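Local coordinates for protein 70 kDa peptidylprolyl isomerase, putative (Plasmodium falciparum, PDB 2FBN) that is a putative FK506-binding peptidylprolyl isomerase whose tetratricopeptide repeat domain interacts with the C-terminal pentapeptide of Hsp90, at residues E56-Y61 / L92-C97. Numbering follows the deposited sequence.
Sequences EAIVKY and LNLATC
The ring of Tyr61 is engaged in two ways by one helix: Asn93 CB lies over a face, while the sulfur of Cys97, one turn further along, stands at the ring's edge. The first is a CH-pi contact, with Asn93 CB 3.7 Å from the centroid of the Tyr61 ring and 26° off its normal, shifted toward the rim. The second is a sulfur-aromatic contact in the ring plane, with Cys97 SG 4.0 Å from Tyr61 CE2. The Asn93 amide is turned 53° from the ring and does not stack flat on it; the CB methylene covers the face instead. Tyr61 OH is hydrogen-bonded to Asn46 OD1 of helix 31-50, which ties down the phenol end of the ring.

At the root of the same side chain, Tyr61 CB packs 3.5 Å from Leu94 CG, the two side chains sliding past each other in opposite directions. Ile58 uses both branches. Its chi1 of -70° sets CG1 anti to the carbonyl carbon, and Ile58 CG1 lies a tight 3.4 Å from Cys97 CB, while Ile58 CG2 meets Leu94 CD2 at 3.9 Å.

The contact is a worked case of antiparallel helix packing in a tetratricopeptide repeat domain, with one tyrosine held by face and edge and aliphatic side chains packed beside it. Segments 56-61 and 92-97 run nearly antiparallel (153°), their axes 9.8 Å apart, joining helix 54-66 to helix 77-100. Helix 31-50 borders the contact through Asn46, which also touches Asn93, and helix 104-117 reaches Leu94 through His110.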
ATOM      1  N   GLU A  56      -1.517  -3.748 -17.295  1.00 22.91           N
ATOM      2  CA  GLU A  56      -0.112  -4.066 -17.546  1.00 22.83           C
ATOM      3  C   GLU A  56       0.789  -2.951 -17.015  1.00 22.01           C
ATOM      4  O   GLU A  56       1.846  -3.221 -16.415  1.00 21.19           O
ATOM      5  CB  GLU A  56       0.107  -4.274 -19.042  1.00 24.48           C
ATOM      6  CG  GLU A  56      -0.564  -5.554 -19.608  1.00 26.11           C
ATOM      7  CD  GLU A  56      -2.105  -5.494 -19.759  1.00 29.53           C
ATOM      8  OE1 GLU A  56      -2.735  -4.417 -19.602  1.00 29.15           O
ATOM      9  OE2 GLU A  56      -2.692  -6.568 -20.050  1.00 31.98           O
ATOM     10  N   ALA A  57       0.368  -1.701 -17.240  1.00 20.23           N
ATOM     11  CA  ALA A  57       1.100  -0.545 -16.724  1.00 19.34           C
ATOM     12  C   ALA A  57       1.178  -0.573 -15.198  1.00 18.81           C
ATOM     13  O   ALA A  57       2.246  -0.327 -14.622  1.00 18.14           O
ATOM     14  CB  ALA A  57       0.473   0.752 -17.203  1.00 19.18           C
ATOM     15  N   ILE A  58       0.055  -0.906 -14.561  1.00 18.13           N
ATOM     16  CA  ILE A  58      -0.009  -0.982 -13.091  1.00 18.24           C
ATOM     17  C   ILE A  58       1.035  -1.966 -12.544  1.00 18.58           C
ATOM     18  O   ILE A  58       1.791  -1.631 -11.619  1.00 18.68           O
ATOM     19  CB  ILE A  58      -1.424  -1.356 -12.618  1.00 17.85           C
ATOM     20  CG1 ILE A  58      -2.379  -0.173 -12.872  1.00 19.15           C
ATOM     21  CG2 ILE A  58      -1.400  -1.779 -11.148  1.00 17.87           C
ATOM     22  CD1 ILE A  58      -3.861  -0.528 -12.778  1.00 19.85           C
ATOM     23  N   VAL A  59       1.083  -3.166 -13.126  1.00 18.87           N
ATOM     24  CA  VAL A  59       2.072  -4.167 -12.709  1.00 19.41           C
ATOM     25  C   VAL A  59       3.495  -3.595 -12.756  1.00 19.63           C
ATOM     26  O   VAL A  59       4.250  -3.704 -11.772  1.00 19.19           O
ATOM     27  CB  VAL A  59       1.928  -5.464 -13.548  1.00 19.77           C
ATOM     28  CG1 VAL A  59       3.058  -6.427 -13.240  1.00 21.37           C
ATOM     29  CG2 VAL A  59       0.533  -6.122 -13.295  1.00 21.27           C
ATOM     30  N   LYS A  60       3.842  -2.932 -13.861  1.00 18.81           N
ATOM     31  CA  LYS A  60       5.202  -2.384 -14.038  1.00 18.86           C
ATOM     32  C   LYS A  60       5.519  -1.290 -13.028  1.00 18.14           C
ATOM     33  O   LYS A  60       6.594  -1.299 -12.408  1.00 17.69           O
ATOM     34  CB  LYS A  60       5.442  -1.877 -15.461  1.00 20.02           C
ATOM     35  CG  LYS A  60       5.368  -2.983 -16.520  1.00 21.56           C
ATOM     36  CD  LYS A  60       6.540  -3.955 -16.407  1.00 25.69           C
ATOM     37  CE  LYS A  60       6.483  -4.965 -17.543  1.00 29.55           C
ATOM     38  NZ  LYS A  60       7.552  -5.978 -17.420  1.00 31.83           N
ATOM     39  N   TYR A  61       4.587  -0.353 -12.850  1.00 17.50           N
ATOM     40  CA  TYR A  61       4.823   0.702 -11.856  1.00 17.42           C
ATOM     41  C   TYR A  61       5.039   0.121 -10.461  1.00 16.79           C
ATOM     42  O   TYR A  61       5.902   0.581  -9.728  1.00 17.40           O
ATOM     43  CB  TYR A  61       3.699   1.723 -11.832  1.00 17.36           C
ATOM     44  CG  TYR A  61       3.555   2.511 -13.116  1.00 18.17           C
ATOM     45  CD1 TYR A  61       4.666   3.112 -13.732  1.00 17.01           C
ATOM     46  CD2 TYR A  61       2.297   2.695 -13.684  1.00 17.16           C
ATOM     47  CE1 TYR A  61       4.511   3.864 -14.918  1.00 19.22           C
ATOM     48  CE2 TYR A  61       2.127   3.424 -14.855  1.00 18.02           C
ATOM     49  CZ  TYR A  61       3.234   4.014 -15.469  1.00 18.32           C
ATOM     50  OH  TYR A  61       3.036   4.734 -16.641  1.00 20.61           O
ATOM     51  N   LEU A  92       2.239   8.768  -9.078  1.00 17.42           N
ATOM     52  CA  LEU A  92       1.330   9.604  -9.858  1.00 17.74           C
ATOM     53  C   LEU A  92       0.665   8.787 -10.964  1.00 17.31           C
ATOM     54  O   LEU A  92      -0.567   8.818 -11.137  1.00 16.29           O
ATOM     55  CB  LEU A  92       2.067  10.789 -10.471  1.00 17.60           C
ATOM     56  CG  LEU A  92       2.316  12.026  -9.628  1.00 20.97           C
ATOM     57  CD1 LEU A  92       3.260  12.940 -10.395  1.00 24.68           C
ATOM     58  CD2 LEU A  92       0.986  12.732  -9.351  1.00 22.94           C
ATOM     59  N   ASN A  93       1.483   8.061 -11.728  1.00 17.08           N
ATOM     60  CA  ASN A  93       0.973   7.246 -12.831  1.00 17.64           C
ATOM     61  C   ASN A  93       0.025   6.168 -12.309  1.00 17.14           C
ATOM     62  O   ASN A  93      -1.007   5.896 -12.917  1.00 17.04           O
ATOM     63  CB  ASN A  93       2.105   6.642 -13.674  1.00 18.28           C
ATOM     64  CG  ASN A  93       2.981   7.703 -14.326  1.00 20.65           C
ATOM     65  OD1 ASN A  93       2.600   8.878 -14.400  1.00 25.22           O
ATOM     66  ND2 ASN A  93       4.175   7.307 -14.761  1.00 23.73           N
ATOM     67  N   LEU A  94       0.357   5.558 -11.169  1.00 15.72           N
ATOM     68  CA  LEU A  94      -0.553   4.579 -10.597  1.00 15.92           C
ATOM     69  C   LEU A  94      -1.895   5.235 -10.231  1.00 15.61           C
ATOM     70  O   LEU A  94      -2.968   4.658 -10.453  1.00 15.62           O
ATOM     71  CB  LEU A  94       0.080   3.909  -9.385  1.00 16.12           C
ATOM     72  CG  LEU A  94       1.082   2.787  -9.688  1.00 16.75           C
ATOM     73  CD1 LEU A  94       1.851   2.465  -8.435  1.00 18.67           C
ATOM     74  CD2 LEU A  94       0.382   1.528 -10.266  1.00 17.43           C
ATOM     75  N   ALA A  95      -1.841   6.444  -9.679  1.00 15.97           N
ATOM     76  CA  ALA A  95      -3.093   7.126  -9.324  1.00 17.25           C
ATOM     77  C   ALA A  95      -3.955   7.316 -10.581  1.00 17.56           C
ATOM     78  O   ALA A  95      -5.153   7.010 -10.574  1.00 18.36           O
ATOM     79  CB  ALA A  95      -2.810   8.439  -8.649  1.00 17.63           C
ATOM     80  N   THR A  96      -3.337   7.790 -11.663  1.00 18.04           N
ATOM     81  CA  THR A  96      -4.028   7.867 -12.965  1.00 18.82           C
ATOM     82  C   THR A  96      -4.627   6.521 -13.397  1.00 18.16           C
ATOM     83  O   THR A  96      -5.814   6.436 -13.745  1.00 17.93           O
ATOM     84  CB  THR A  96      -3.098   8.407 -14.066  1.00 19.65           C
ATOM     85  OG1 THR A  96      -2.509   9.642 -13.623  1.00 22.53           O
ATOM     86  CG2 THR A  96      -3.871   8.625 -15.366  1.00 21.19           C
ATOM     87  N   CYS A  97      -3.818   5.459 -13.346  1.00 17.86           N
ATOM     88  CA  CYS A  97      -4.266   4.139 -13.752  1.00 18.26           C
ATOM     89  C   CYS A  97      -5.487   3.719 -12.957  1.00 18.36           C
ATOM     90  O   CYS A  97      -6.480   3.260 -13.490  1.00 19.30           O
ATOM     91  CB  CYS A  97      -3.146   3.101 -13.575  1.00 18.93           C
ATOM     92  SG  CYS A  97      -1.833   3.289 -14.817  1.00 21.00           S
TER